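Local coordinates for alpha-14 giardin (Giardia lamblia, PDB 3CHJ), which binds calcium and phospholipid as a member of the annexin family and may link the lipid bilayer to the underlying axoneme, at residues 198-201 with 202-205; 158-161 with 162-166; 48-51 with 52-56; 40-43 with 44-47. All blocks are in the same frame, centred on the assembly; numbering follows the deposited sequence.

Interaction 1 (198-201 with 202-205)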
ATOM      1  N   ARG A 198      -0.064   3.131  16.361  1.00 13.83           N
ATOM      2  CA  ARG A 198       1.234   2.516  16.073  1.00 14.13           C
ATOM      3  C   ARG A 198       2.040   2.307  17.361  1.00 14.87           C
ATOM      4  O   ARG A 198       2.582   1.229  17.577  1.00 14.87           O
ATOM      5  CB  ARG A 198       2.029   3.345  15.071  1.00 14.89           C
ATOM      6  CG  ARG A 198       3.503   2.941  14.965  1.00 16.01           C
ATOM      7  CD  ARG A 198       4.177   3.403  13.676  1.00 18.34           C
ATOM      8  NE  ARG A 198       3.532   2.859  12.480  1.00 18.05           N
ATOM      9  CZ  ARG A 198       2.783   3.584  11.657  1.00 17.02           C
ATOM     10  NH1 ARG A 198       2.605   4.885  11.880  1.00 21.23           N
ATOM     11  NH2 ARG A 198       2.233   3.024  10.583  1.00 17.71           N
ATOM     12  N   ALA A 199       2.082   3.328  18.220  1.00 15.81           N
ATOM     13  CA  ALA A 199       2.878   3.225  19.453  1.00 16.03           C
ATOM     14  C   ALA A 199       2.355   2.123  20.358  1.00 15.51           C
ATOM     15  O   ALA A 199       3.134   1.302  20.881  1.00 17.29           O
ATOM     16  CB  ALA A 199       2.885   4.564  20.190  1.00 16.30           C
ATOM     17  N   ASP A 200       1.034   2.078  20.538  1.00 14.95           N
ATOM     18  CA  ASP A 200       0.421   1.022  21.355  1.00 14.55           C
ATOM     19  C   ASP A 200       0.562  -0.372  20.746  1.00 14.12           C
ATOM     20  O   ASP A 200       0.740  -1.350  21.470  1.00 14.31           O
ATOM     21  CB  ASP A 200      -1.038   1.326  21.667  1.00 15.46           C
ATOM     22  CG  ASP A 200      -1.196   2.491  22.629  1.00 17.90           C
ATOM     23  OD1 ASP A 200      -0.185   2.824  23.298  1.00 20.02           O
ATOM     24  OD2 ASP A 200      -2.316   3.046  22.717  1.00 19.37           O
ATOM     25  N   PHE A 201       0.455  -0.461  19.419  1.00 13.38           N
ATOM     26  CA  PHE A 201       0.598  -1.758  18.765  1.00 13.87           C
ATOM     27  C   PHE A 201       2.039  -2.281  18.900  1.00 13.89           C
ATOM     28  O   PHE A 201       2.260  -3.488  19.164  1.00 14.08           O
ATOM     29  CB  PHE A 201       0.166  -1.704  17.291  1.00 13.61           C
ATOM     30  CG  PHE A 201       0.057  -3.056  16.678  1.00 13.61           C
ATOM     31  CD1 PHE A 201      -1.098  -3.809  16.836  1.00 12.71           C
ATOM     32  CD2 PHE A 201       1.156  -3.613  16.014  1.00 11.96           C
ATOM     33  CE1 PHE A 201      -1.198  -5.093  16.276  1.00 12.75           C
ATOM     34  CE2 PHE A 201       1.081  -4.898  15.471  1.00 10.38           C
ATOM     35  CZ  PHE A 201      -0.102  -5.638  15.605  1.00 12.49           C
ATOM     36  N   ARG A 202       3.007  -1.377  18.733  1.00 14.08           N
ATOM     37  CA  ARG A 202       4.408  -1.747  18.912  1.00 15.06           C
ATOM     38  C   ARG A 202       4.640  -2.226  20.345  1.00 14.95           C
ATOM     39  O   ARG A 202       5.271  -3.264  20.554  1.00 14.75           O
ATOM     40  CB  ARG A 202       5.341  -0.606  18.528  1.00 15.31           C
ATOM     41  CG  ARG A 202       5.426  -0.398  17.010  1.00 15.90           C
ATOM     42  CD  ARG A 202       6.273   0.794  16.618  1.00 18.48           C
ATOM     43  NE  ARG A 202       7.609   0.748  17.231  1.00 20.03           N
ATOM     44  CZ  ARG A 202       8.620  -0.004  16.793  1.00 21.66           C
ATOM     45  NH1 ARG A 202       8.472  -0.807  15.741  1.00 21.85           N
ATOM     46  NH2 ARG A 202       9.790   0.028  17.420  1.00 25.54           N
ATOM     47  N   GLN A 203       4.055  -1.520  21.306  1.00 15.44           N
ATOM     48  CA  GLN A 203       4.180  -1.910  22.712  1.00 16.80           C
ATOM     49  C   GLN A 203       3.583  -3.296  22.923  1.00 15.64           C
ATOM     50  O   GLN A 203       4.222  -4.172  23.515  1.00 15.90           O
ATOM     51  CB  GLN A 203       3.534  -0.859  23.624  1.00 16.74           C
ATOM     52  CG  GLN A 203       3.751  -1.071  25.107  1.00 19.65           C
ATOM     53  CD  GLN A 203       3.109   0.010  25.953  1.00 19.88           C
ATOM     54  OE1 GLN A 203       2.900   1.140  25.503  1.00 23.00           O
ATOM     55  NE2 GLN A 203       2.766  -0.347  27.195  1.00 23.74           N
ATOM     56  N   LEU A 204       2.359  -3.512  22.425  1.00 15.05           N
ATOM     57  CA  LEU A 204       1.693  -4.809  22.553  1.00 14.64           C
ATOM     58  C   LEU A 204       2.525  -5.958  21.938  1.00 14.96           C
ATOM     59  O   LEU A 204       2.626  -7.042  22.506  1.00 13.83           O
ATOM     60  CB  LEU A 204       0.295  -4.763  21.911  1.00 14.65           C
ATOM     61  CG  LEU A 204      -0.560  -6.007  22.188  1.00 15.21           C
ATOM     62  CD1 LEU A 204      -1.120  -6.005  23.635  1.00 16.12           C
ATOM     63  CD2 LEU A 204      -1.682  -6.113  21.146  1.00 16.36           C
ATOM     64  N   HIS A 205       3.089  -5.712  20.752  1.00 14.69           N
ATOM     65  CA  HIS A 205       3.968  -6.675  20.088  1.00 15.18           C
ATOM     66  C   HIS A 205       5.109  -7.096  21.004  1.00 15.25           C
ATOM     67  O   HIS A 205       5.354  -8.294  21.171  1.00 15.09           O
ATOM     68  CB  HIS A 205       4.483  -6.077  18.777  1.00 15.22           C
ATOM     69  CG  HIS A 205       5.557  -6.876  18.095  1.00 16.57           C
ATOM     70  ND1 HIS A 205       5.379  -7.447  16.852  1.00 19.36           N
ATOM     71  CD2 HIS A 205       6.840  -7.139  18.447  1.00 16.30           C
ATOM     72  CE1 HIS A 205       6.503  -8.037  16.474  1.00 19.31           C
ATOM     73  NE2 HIS A 205       7.401  -7.872  17.427  1.00 19.32           N
TER
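Arg198 and Arg202, one helical turn apart, run side by side and point the same way, and they meet through their aliphatic parts: CG of Arg198 lies 3.9 Å from CD of Arg202. Their charged ends diverge, the Arg198 NE and Arg202 NE atoms being 6.6 Å apart. The guanidinium planes are turned 44° to each other. Each head has its own partners: Arg198 bridges to Glu112, donates to Phe239 O and makes a cation-pi contact with the Phe239 ring, while Arg202 donates to Tyr241 O and lies against the Tyr241 ring in the same way. CG of Arg202 stands beside its own backbone N (chi1 -74°), which rests it 3.3 Å from Arg198 O.

A second parallel pair lies along another side of the helix. Asp200 and Gln203 also extend in the same direction, but their carboxylate and amide planes are nearly perpendicular, at 79°. OD1 of Asp200 stays 4.1 Å from OE1 of Gln203. Beneath both pairs runs the regular i to i+4 ladder.

Within the all-helical annexin fold, Phe201 and Leu204 pack on Ile192 of helix 186-195, and Leu204 also meets Leu169 of helix 162-177. Asp200 and Gln203 are tied to the start of that second helix through Arg160 N and Thr162 OG1, while His205, its ND1 hydrogen-bonded to His237 NE2, stacks on Tyr241 at the end of helix 227-241.

Interaction 2 (158-161 with 162-166)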
ATOM      1  N   ILE A 158      -6.974   5.467  18.561  1.00 23.51           N
ATOM      2  CA  ILE A 158      -6.856   6.339  19.731  1.00 24.38           C
ATOM      3  C   ILE A 158      -5.937   5.731  20.803  1.00 23.60           C
ATOM      4  O   ILE A 158      -5.957   4.515  21.002  1.00 23.30           O
ATOM      5  CB  ILE A 158      -8.257   6.715  20.325  1.00 25.10           C
ATOM      6  CG1 ILE A 158      -8.939   5.534  21.056  1.00 27.29           C
ATOM      7  CG2 ILE A 158      -9.165   7.372  19.256  1.00 26.77           C
ATOM      8  CD1 ILE A 158      -9.161   4.234  20.275  1.00 30.03           C
ATOM      9  N   PRO A 159      -5.120   6.575  21.474  1.00 23.31           N
ATOM     10  CA  PRO A 159      -4.213   6.075  22.511  1.00 23.11           C
ATOM     11  C   PRO A 159      -4.897   5.376  23.676  1.00 23.17           C
ATOM     12  O   PRO A 159      -6.043   5.685  24.020  1.00 22.71           O
ATOM     13  CB  PRO A 159      -3.481   7.339  22.986  1.00 23.02           C
ATOM     14  CG  PRO A 159      -3.595   8.292  21.836  1.00 23.66           C
ATOM     15  CD  PRO A 159      -4.968   8.030  21.291  1.00 23.92           C
ATOM     16  N   ARG A 160      -4.178   4.419  24.258  1.00 22.39           N
ATOM     17  CA  ARG A 160      -4.658   3.593  25.363  1.00 23.31           C
ATOM     18  C   ARG A 160      -3.580   3.565  26.422  1.00 22.88           C
ATOM     19  O   ARG A 160      -2.411   3.820  26.124  1.00 23.40           O
ATOM     20  CB  ARG A 160      -4.873   2.156  24.903  1.00 23.89           C
ATOM     21  CG  ARG A 160      -6.110   1.954  24.126  1.00 26.81           C
ATOM     22  CD  ARG A 160      -6.020   0.610  23.448  1.00 26.22           C
ATOM     23  NE  ARG A 160      -7.337   0.186  22.980  1.00 28.31           N
ATOM     24  CZ  ARG A 160      -7.881   0.552  21.833  1.00 25.64           C
ATOM     25  NH1 ARG A 160      -7.234   1.361  20.994  1.00 22.36           N
ATOM     26  NH2 ARG A 160      -9.091   0.107  21.528  1.00 29.64           N
ATOM     27  N   ASP A 161      -3.957   3.230  27.648  1.00 23.01           N
ATOM     28  CA  ASP A 161      -2.957   3.060  28.703  1.00 23.43           C
ATOM     29  C   ASP A 161      -2.459   1.618  28.799  1.00 22.58           C
ATOM     30  O   ASP A 161      -3.049   0.698  28.212  1.00 22.09           O
ATOM     31  CB  ASP A 161      -3.466   3.584  30.055  1.00 24.18           C
ATOM     32  CG  ASP A 161      -4.766   2.940  30.493  1.00 27.51           C
ATOM     33  OD1 ASP A 161      -4.925   1.702  30.362  1.00 27.80           O
ATOM     34  OD2 ASP A 161      -5.644   3.685  30.991  1.00 32.68           O
ATOM     35  N   THR A 162      -1.355   1.429  29.529  1.00 22.06           N
ATOM     36  CA  THR A 162      -0.740   0.118  29.662  1.00 21.61           C
ATOM     37  C   THR A 162      -1.700  -0.935  30.225  1.00 20.43           C
ATOM     38  O   THR A 162      -1.661  -2.092  29.815  1.00 20.20           O
ATOM     39  CB  THR A 162       0.569   0.203  30.466  1.00 21.97           C
ATOM     40  OG1 THR A 162       1.442   1.129  29.812  1.00 24.71           O
ATOM     41  CG2 THR A 162       1.258  -1.145  30.570  1.00 23.33           C
ATOM     42  N   HIS A 163      -2.576  -0.541  31.159  1.00 19.64           N
ATOM     43  CA  HIS A 163      -3.566  -1.477  31.713  1.00 19.70           C
ATOM     44  C   HIS A 163      -4.448  -2.110  30.632  1.00 18.95           C
ATOM     45  O   HIS A 163      -4.684  -3.319  30.651  1.00 17.32           O
ATOM     46  CB  HIS A 163      -4.445  -0.815  32.792  1.00 20.04           C
ATOM     47  CG  HIS A 163      -5.482  -1.736  33.381  1.00 21.15           C
ATOM     48  ND1 HIS A 163      -5.165  -2.757  34.250  1.00 24.16           N
ATOM     49  CD2 HIS A 163      -6.826  -1.790  33.217  1.00 23.12           C
ATOM     50  CE1 HIS A 163      -6.266  -3.404  34.592  1.00 23.59           C
ATOM     51  NE2 HIS A 163      -7.289  -2.836  33.980  1.00 25.35           N
ATOM     52  N   GLU A 164      -4.919  -1.285  29.704  1.00 19.83           N
ATOM     53  CA  GLU A 164      -5.763  -1.773  28.613  1.00 21.43           C
ATOM     54  C   GLU A 164      -4.982  -2.728  27.714  1.00 20.44           C
ATOM     55  O   GLU A 164      -5.515  -3.736  27.273  1.00 20.32           O
ATOM     56  CB  GLU A 164      -6.326  -0.601  27.809  1.00 21.17           C
ATOM     57  CG  GLU A 164      -7.225   0.335  28.625  1.00 24.71           C
ATOM     58  CD  GLU A 164      -7.552   1.634  27.895  1.00 25.95           C
ATOM     59  OE1 GLU A 164      -6.808   2.646  28.040  1.00 30.21           O
ATOM     60  OE2 GLU A 164      -8.574   1.649  27.181  1.00 31.51           O
ATOM     61  N   LEU A 165      -3.708  -2.421  27.495  1.00 20.33           N
ATOM     62  CA  LEU A 165      -2.841  -3.304  26.713  1.00 19.88           C
ATOM     63  C   LEU A 165      -2.640  -4.633  27.404  1.00 20.23           C
ATOM     64  O   LEU A 165      -2.679  -5.673  26.752  1.00 19.68           O
ATOM     65  CB  LEU A 165      -1.495  -2.649  26.403  1.00 19.63           C
ATOM     66  CG  LEU A 165      -1.375  -1.871  25.092  1.00 20.92           C
ATOM     67  CD1 LEU A 165      -2.411  -0.774  25.008  1.00 20.35           C
ATOM     68  CD2 LEU A 165       0.035  -1.295  24.963  1.00 20.47           C
ATOM     69  N   GLU A 166      -2.428  -4.609  28.726  1.00 19.56           N
ATOM     70  CA  GLU A 166      -2.311  -5.856  29.486  1.00 21.03           C
ATOM     71  C   GLU A 166      -3.569  -6.723  29.364  1.00 19.92           C
ATOM     72  O   GLU A 166      -3.472  -7.941  29.193  1.00 20.94           O
ATOM     73  CB  GLU A 166      -1.989  -5.593  30.965  1.00 20.65           C
ATOM     74  CG  GLU A 166      -0.675  -4.846  31.229  1.00 25.31           C
ATOM     75  CD  GLU A 166       0.579  -5.721  31.129  1.00 30.71           C
ATOM     76  OE1 GLU A 166       0.466  -6.931  30.813  1.00 32.94           O
ATOM     77  OE2 GLU A 166       1.688  -5.180  31.374  1.00 33.61           O
TER
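Asp161 and Glu164 form a capping box at the start of helix 162-177, each side chain serving the other's backbone N-H. OD1 of Asp161 takes the N-H of Glu164 at 3.1 Å, approached nearly along the C-O axis of the carboxylate. In return, OE1 of Glu164 receives Asp161 N at 2.9 Å; the N-H...O angle of 172° is almost straight, although the donor comes from above the carboxylate plane. With chi1 at 56°, CG of Asp161 sits between its backbone N and carbonyl carbon, a setting that turns the carboxylate back over the first helical turn.

The aliphatic part of Arg160 adds a flank. Its CB packs 3.8 Å from CD1 of Leu165, and its extended chain crosses Glu164 at about a right angle; the guanidinium continues to Thr195 OG1. Asp161 O also accepts from Leu165 N at 3.3 Å, the first regular helical bond.

The reciprocal bonds satisfy two backbone N-H groups but bring like charges together, with OD1 of Asp161 only 3.1 Å from OE1 of Glu164. The positive end of the helix dipole, the two N-H donors and the nearby but non-contacting guanidinium of Arg160 probably offset much of this repulsion.

Interaction 3 (48-51 with 52-56)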
ATOM      1  N   GLN A  48       1.732  17.209 -15.309  1.00 21.08           N
ATOM      2  CA  GLN A  48       0.769  16.448 -16.110  1.00 21.98           C
ATOM      3  C   GLN A  48      -0.324  17.337 -16.729  1.00 22.47           C
ATOM      4  O   GLN A  48      -0.671  17.197 -17.917  1.00 22.62           O
ATOM      5  CB  GLN A  48       0.140  15.318 -15.287  1.00 21.96           C
ATOM      6  CG  GLN A  48      -1.016  14.634 -16.009  1.00 24.92           C
ATOM      7  CD  GLN A  48      -1.249  13.223 -15.550  1.00 28.14           C
ATOM      8  OE1 GLN A  48      -0.488  12.686 -14.744  1.00 31.51           O
ATOM      9  NE2 GLN A  48      -2.297  12.595 -16.074  1.00 30.30           N
ATOM     10  N   ARG A  49      -0.853  18.252 -15.925  1.00 22.66           N
ATOM     11  CA  ARG A  49      -1.856  19.197 -16.394  1.00 23.78           C
ATOM     12  C   ARG A  49      -1.269  20.082 -17.497  1.00 24.53           C
ATOM     13  O   ARG A  49      -1.917  20.340 -18.511  1.00 25.82           O
ATOM     14  CB  ARG A  49      -2.372  20.042 -15.227  1.00 23.16           C
ATOM     15  CG  ARG A  49      -3.374  19.323 -14.325  1.00 22.61           C
ATOM     16  CD  ARG A  49      -3.473  20.037 -12.977  1.00 23.67           C
ATOM     17  NE  ARG A  49      -4.488  19.458 -12.101  1.00 24.13           N
ATOM     18  CZ  ARG A  49      -4.833  19.978 -10.922  1.00 23.33           C
ATOM     19  NH1 ARG A  49      -4.241  21.085 -10.488  1.00 24.00           N
ATOM     20  NH2 ARG A  49      -5.775  19.394 -10.190  1.00 26.46           N
ATOM     21  N   THR A  50      -0.028  20.506 -17.312  1.00 24.94           N
ATOM     22  CA  THR A  50       0.656  21.404 -18.252  1.00 26.13           C
ATOM     23  C   THR A  50       1.001  20.691 -19.571  1.00 26.86           C
ATOM     24  O   THR A  50       1.033  21.319 -20.633  1.00 26.66           O
ATOM     25  CB  THR A  50       1.916  22.011 -17.592  1.00 26.29           C
ATOM     26  OG1 THR A  50       1.522  22.739 -16.423  1.00 26.07           O
ATOM     27  CG2 THR A  50       2.655  22.967 -18.533  1.00 27.86           C
ATOM     28  N   PHE A  51       1.250  19.383 -19.484  1.00 27.47           N
ATOM     29  CA  PHE A  51       1.541  18.545 -20.656  1.00 28.06           C
ATOM     30  C   PHE A  51       0.497  18.721 -21.759  1.00 29.40           C
ATOM     31  O   PHE A  51       0.844  18.905 -22.933  1.00 29.07           O
ATOM     32  CB  PHE A  51       1.610  17.069 -20.243  1.00 27.09           C
ATOM     33  CG  PHE A  51       2.125  16.151 -21.326  1.00 26.00           C
ATOM     34  CD1 PHE A  51       3.480  15.844 -21.402  1.00 24.46           C
ATOM     35  CD2 PHE A  51       1.256  15.586 -22.256  1.00 23.70           C
ATOM     36  CE1 PHE A  51       3.967  14.995 -22.394  1.00 24.35           C
ATOM     37  CE2 PHE A  51       1.738  14.741 -23.264  1.00 24.57           C
ATOM     38  CZ  PHE A  51       3.092  14.447 -23.326  1.00 24.68           C
ATOM     39  N   GLN A  52      -0.774  18.643 -21.374  1.00 30.95           N
ATOM     40  CA  GLN A  52      -1.886  18.834 -22.296  1.00 33.20           C
ATOM     41  C   GLN A  52      -1.852  20.229 -22.926  1.00 33.71           C
ATOM     42  O   GLN A  52      -2.001  20.367 -24.135  1.00 33.91           O
ATOM     43  CB  GLN A  52      -3.225  18.577 -21.585  1.00 33.76           C
ATOM     44  CG  GLN A  52      -4.458  19.235 -22.240  1.00 37.18           C
ATOM     45  CD  GLN A  52      -4.693  18.789 -23.677  1.00 40.26           C
ATOM     46  OE1 GLN A  52      -4.323  17.678 -24.066  1.00 42.42           O
ATOM     47  NE2 GLN A  52      -5.314  19.656 -24.472  1.00 41.12           N
ATOM     48  N   ALA A  53      -1.648  21.252 -22.097  1.00 34.37           N
ATOM     49  CA  ALA A  53      -1.626  22.636 -22.569  1.00 35.03           C
ATOM     50  C   ALA A  53      -0.522  22.853 -23.612  1.00 35.25           C
ATOM     51  O   ALA A  53      -0.753  23.490 -24.646  1.00 35.54           O
ATOM     52  CB  ALA A  53      -1.466  23.600 -21.391  1.00 34.77           C
ATOM     53  N   ILE A  54       0.658  22.297 -23.337  1.00 35.45           N
ATOM     54  CA  ILE A  54       1.840  22.433 -24.199  1.00 35.77           C
ATOM     55  C   ILE A  54       1.778  21.585 -25.483  1.00 36.09           C
ATOM     56  O   ILE A  54       2.070  22.085 -26.572  1.00 36.44           O
ATOM     57  CB  ILE A  54       3.153  22.154 -23.405  1.00 35.83           C
ATOM     58  CG1 ILE A  54       3.424  23.296 -22.421  1.00 35.63           C
ATOM     59  CG2 ILE A  54       4.362  21.957 -24.345  1.00 36.19           C
ATOM     60  CD1 ILE A  54       4.653  23.105 -21.572  1.00 35.76           C
ATOM     61  N   THR A  55       1.383  20.320 -25.354  1.00 36.08           N
ATOM     62  CA  THR A  55       1.428  19.368 -26.473  1.00 35.84           C
ATOM     63  C   THR A  55       0.088  19.220 -27.196  1.00 35.86           C
ATOM     64  O   THR A  55       0.038  18.707 -28.316  1.00 36.58           O
ATOM     65  CB  THR A  55       1.879  17.954 -26.012  1.00 35.93           C
ATOM     66  OG1 THR A  55       0.853  17.378 -25.197  1.00 35.09           O
ATOM     67  CG2 THR A  55       3.203  18.004 -25.239  1.00 35.60           C
ATOM     68  N   GLY A  56      -1.000  19.639 -26.551  1.00 35.67           N
ATOM     69  CA  GLY A  56      -2.338  19.473 -27.123  1.00 34.60           C
ATOM     70  C   GLY A  56      -2.850  18.043 -27.015  1.00 34.07           C
ATOM     71  O   GLY A  56      -3.948  17.732 -27.481  1.00 34.61           O
TER
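Where helix 41-55 of this annexin ends, the side chains of its last full turn fold back on the turn before, Thr55 on Phe51 and Ile54 on Thr50, and Gly56, with positive phi, is the first residue to leave the helical conformation. Gln52 opens the second segment with its CB 3.8 Å from Arg49 O, and its side chain leads on toward Phe58 in the following loop. Ala53 then sets its methyl 3.5 Å from Thr50 O.

Ile54 makes an apolar contact. Its CD1 lies 3.6 Å from CG2 of Thr50, the two branched chains meeting obliquely by their methyl groups, while Ile54 N donates to Thr50 O. The other branch of Thr50, OG1, bonds back to Asn46 O, so the methyl and the hydroxyl of one residue serve different turns. Both Thr50 and Ile54 also touch helix 12-24, through Val12 and Thr13.

Thr55 works with both of its branches. CG2 stands over the face of the Phe51 ring, 4.0 Å from the centroid and only 10° off the normal, a CH-pi contact. Phe51 is buried among Val16, Val19, Leu59 and Phe62, which meet it from helices 12-24 and 59-64. The hydroxyl of Thr55, held between its own N and carbonyl carbon (chi1 69°), donates to Phe51 O at 2.7 Å from above the carbonyl plane, while Thr55 N reaches the same oxygen from the opposite face; OG1 is also hydrogen-bonded to Thr57 N.

Gly56 follows with phi 76°, a value that favours glycine, and its N donates to Gln52 O at 2.7 Å.

Interaction 4 (40-43 with 44-47); sequences PPNQ and LRNM
Leu44 lies back over the first turn of its helix, with CG 3.6 Å from Pro40 O and CD1 4.1 Å from CA of Pro41. CG stands beside the backbone N (chi1 -62°), which carries the isobutyl group toward the prolines that begin the helix. The same residue's N-H is bonded to Pro40 O at 3.1 Å, in the carbonyl plane, so backbone and side chain of Leu44 both meet the Pro40 carbonyl. Farther out, Leu44 packs on Arg274.

On another side, Asn42 and Arg45 extend together in the same direction. OD1 of Asn42 lies over one face of the Arg45 guanidinium, 3.8 Å from NH2, with the amide and guanidinium planes 32° apart. At that spacing the contact is a loose polar overlap. Both side chains also touch Pro81.

Residues 41-43 begin helix 41-55 of the annexin fold, with Pro40 at the N-cap position and Pro41 in the first turn. The N-H groups of a first turn have no carbonyl four residues back within the helix, so the N-H that Pro41 lacks costs no helical bond. After the Leu44 bond the ladder continues with Arg45 N to Pro41 O at 2.9 Å, and Asn46 N and Met47 N follow to Asn42 O and Gln43 O.

Gln43 sends its extended chain away from this ladder, and its amide bonds to Met321 N and Ser320 OG near the end of the modelled chain. Met47 turns toward helix 12-24, where it packs against Val15, Val16 and Val19.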
ATOM      1  N   PRO A  40       8.141  16.539  -5.926  1.00 19.53           N
ATOM      2  CA  PRO A  40       6.978  16.198  -5.102  1.00 19.79           C
ATOM      3  C   PRO A  40       5.726  15.950  -5.954  1.00 19.52           C
ATOM      4  O   PRO A  40       5.612  16.492  -7.046  1.00 18.91           O
ATOM      5  CB  PRO A  40       6.793  17.436  -4.214  1.00 20.29           C
ATOM      6  CG  PRO A  40       7.455  18.540  -4.934  1.00 21.49           C
ATOM      7  CD  PRO A  40       8.577  17.937  -5.727  1.00 19.75           C
ATOM      8  N   PRO A  41       4.799  15.104  -5.472  1.00 19.83           N
ATOM      9  CA  PRO A  41       3.598  14.752  -6.237  1.00 20.09           C
ATOM     10  C   PRO A  41       2.767  15.927  -6.750  1.00 20.73           C
ATOM     11  O   PRO A  41       2.197  15.838  -7.838  1.00 20.03           O
ATOM     12  CB  PRO A  41       2.793  13.911  -5.238  1.00 20.11           C
ATOM     13  CG  PRO A  41       3.853  13.240  -4.451  1.00 19.90           C
ATOM     14  CD  PRO A  41       4.876  14.330  -4.221  1.00 20.39           C
ATOM     15  N   ASN A  42       2.694  17.018  -5.993  1.00 21.29           N
ATOM     16  CA  ASN A  42       1.888  18.147  -6.449  1.00 22.43           C
ATOM     17  C   ASN A  42       2.476  18.796  -7.688  1.00 21.81           C
ATOM     18  O   ASN A  42       1.734  19.244  -8.560  1.00 21.64           O
ATOM     19  CB  ASN A  42       1.662  19.173  -5.331  1.00 24.35           C
ATOM     20  CG  ASN A  42       0.660  18.686  -4.286  1.00 27.59           C
ATOM     21  OD1 ASN A  42      -0.369  18.064  -4.610  1.00 31.91           O
ATOM     22  ND2 ASN A  42       0.951  18.976  -3.021  1.00 32.56           N
ATOM     23  N   GLN A  43       3.801  18.804  -7.773  1.00 20.55           N
ATOM     24  CA  GLN A  43       4.490  19.328  -8.952  1.00 20.46           C
ATOM     25  C   GLN A  43       4.354  18.377 -10.138  1.00 19.29           C
ATOM     26  O   GLN A  43       4.246  18.819 -11.287  1.00 19.53           O
ATOM     27  CB  GLN A  43       5.968  19.606  -8.662  1.00 20.56           C
ATOM     28  CG  GLN A  43       6.163  20.688  -7.608  1.00 22.13           C
ATOM     29  CD  GLN A  43       7.566  21.281  -7.570  1.00 23.86           C
ATOM     30  OE1 GLN A  43       8.505  20.787  -8.196  1.00 25.15           O
ATOM     31  NE2 GLN A  43       7.702  22.364  -6.819  1.00 27.24           N
ATOM     32  N   LEU A  44       4.379  17.070  -9.870  1.00 18.25           N
ATOM     33  CA  LEU A  44       4.163  16.089 -10.939  1.00 16.86           C
ATOM     34  C   LEU A  44       2.753  16.207 -11.520  1.00 17.96           C
ATOM     35  O   LEU A  44       2.563  16.103 -12.735  1.00 17.33           O
ATOM     36  CB  LEU A  44       4.428  14.676 -10.416  1.00 16.73           C
ATOM     37  CG  LEU A  44       5.860  14.399  -9.936  1.00 15.25           C
ATOM     38  CD1 LEU A  44       5.956  13.062  -9.167  1.00 16.12           C
ATOM     39  CD2 LEU A  44       6.872  14.436 -11.102  1.00 15.25           C
ATOM     40  N   ARG A  45       1.761  16.420 -10.655  1.00 17.52           N
ATOM     41  CA  ARG A  45       0.413  16.662 -11.143  1.00 18.64           C
ATOM     42  C   ARG A  45       0.337  17.962 -11.938  1.00 18.93           C
ATOM     43  O   ARG A  45      -0.325  17.999 -12.968  1.00 19.10           O
ATOM     44  CB  ARG A  45      -0.627  16.641 -10.025  1.00 19.17           C
ATOM     45  CG  ARG A  45      -2.055  16.829 -10.565  1.00 21.59           C
ATOM     46  CD  ARG A  45      -3.078  16.948  -9.458  1.00 25.34           C
ATOM     47  NE  ARG A  45      -2.798  18.082  -8.577  1.00 28.33           N
ATOM     48  CZ  ARG A  45      -3.506  18.375  -7.491  1.00 28.45           C
ATOM     49  NH1 ARG A  45      -4.533  17.615  -7.147  1.00 29.42           N
ATOM     50  NH2 ARG A  45      -3.179  19.422  -6.748  1.00 30.12           N
ATOM     51  N   ASN A  46       1.022  19.006 -11.479  1.00 19.61           N
ATOM     52  CA  ASN A  46       1.021  20.251 -12.246  1.00 20.58           C
ATOM     53  C   ASN A  46       1.605  20.039 -13.633  1.00 20.90           C
ATOM     54  O   ASN A  46       1.044  20.512 -14.631  1.00 21.35           O
ATOM     55  CB  ASN A  46       1.777  21.371 -11.532  1.00 21.17           C
ATOM     56  CG  ASN A  46       1.747  22.677 -12.331  1.00 23.74           C
ATOM     57  OD1 ASN A  46       2.790  23.205 -12.716  1.00 27.80           O
ATOM     58  ND2 ASN A  46       0.537  23.165 -12.631  1.00 23.76           N
ATOM     59  N   MET A  47       2.722  19.314 -13.685  1.00 20.51           N
ATOM     60  CA  MET A  47       3.379  18.982 -14.943  1.00 20.82           C
ATOM     61  C   MET A  47       2.453  18.182 -15.863  1.00 21.39           C
ATOM     62  O   MET A  47       2.393  18.445 -17.068  1.00 21.22           O
ATOM     63  CB  MET A  47       4.687  18.229 -14.668  1.00 21.17           C
ATOM     64  CG  MET A  47       5.517  17.901 -15.905  1.00 22.14           C
ATOM     65  SD  MET A  47       4.961  16.389 -16.682  1.00 24.31           S
ATOM     66  CE  MET A  47       5.290  15.191 -15.371  1.00 25.27           C
TER

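Interactions 3 and 4 share helix 41-55, their centres about 13 Å apart: interaction 4 is its proline-led beginning and interaction 3 its glycine-terminated end, and both lean on helix 12-24. Interaction 1 lies on helix 198-211, while interaction 2 joins a loop to the start of helix 162-177; the two touch through polar and packing contacts, with centres about 10 Å apart. The two groups stand well separated, the centres of interactions 2 and 3 being about 52 Å apart on opposite sides of the chain's centre. Interactions 1 and 4 are partly buried, whereas 2 and 3 are surface contacts. Charged capping marks interaction 2, threonine-aromatic packing interaction 3, and paired polar chains interactions 1 and 4.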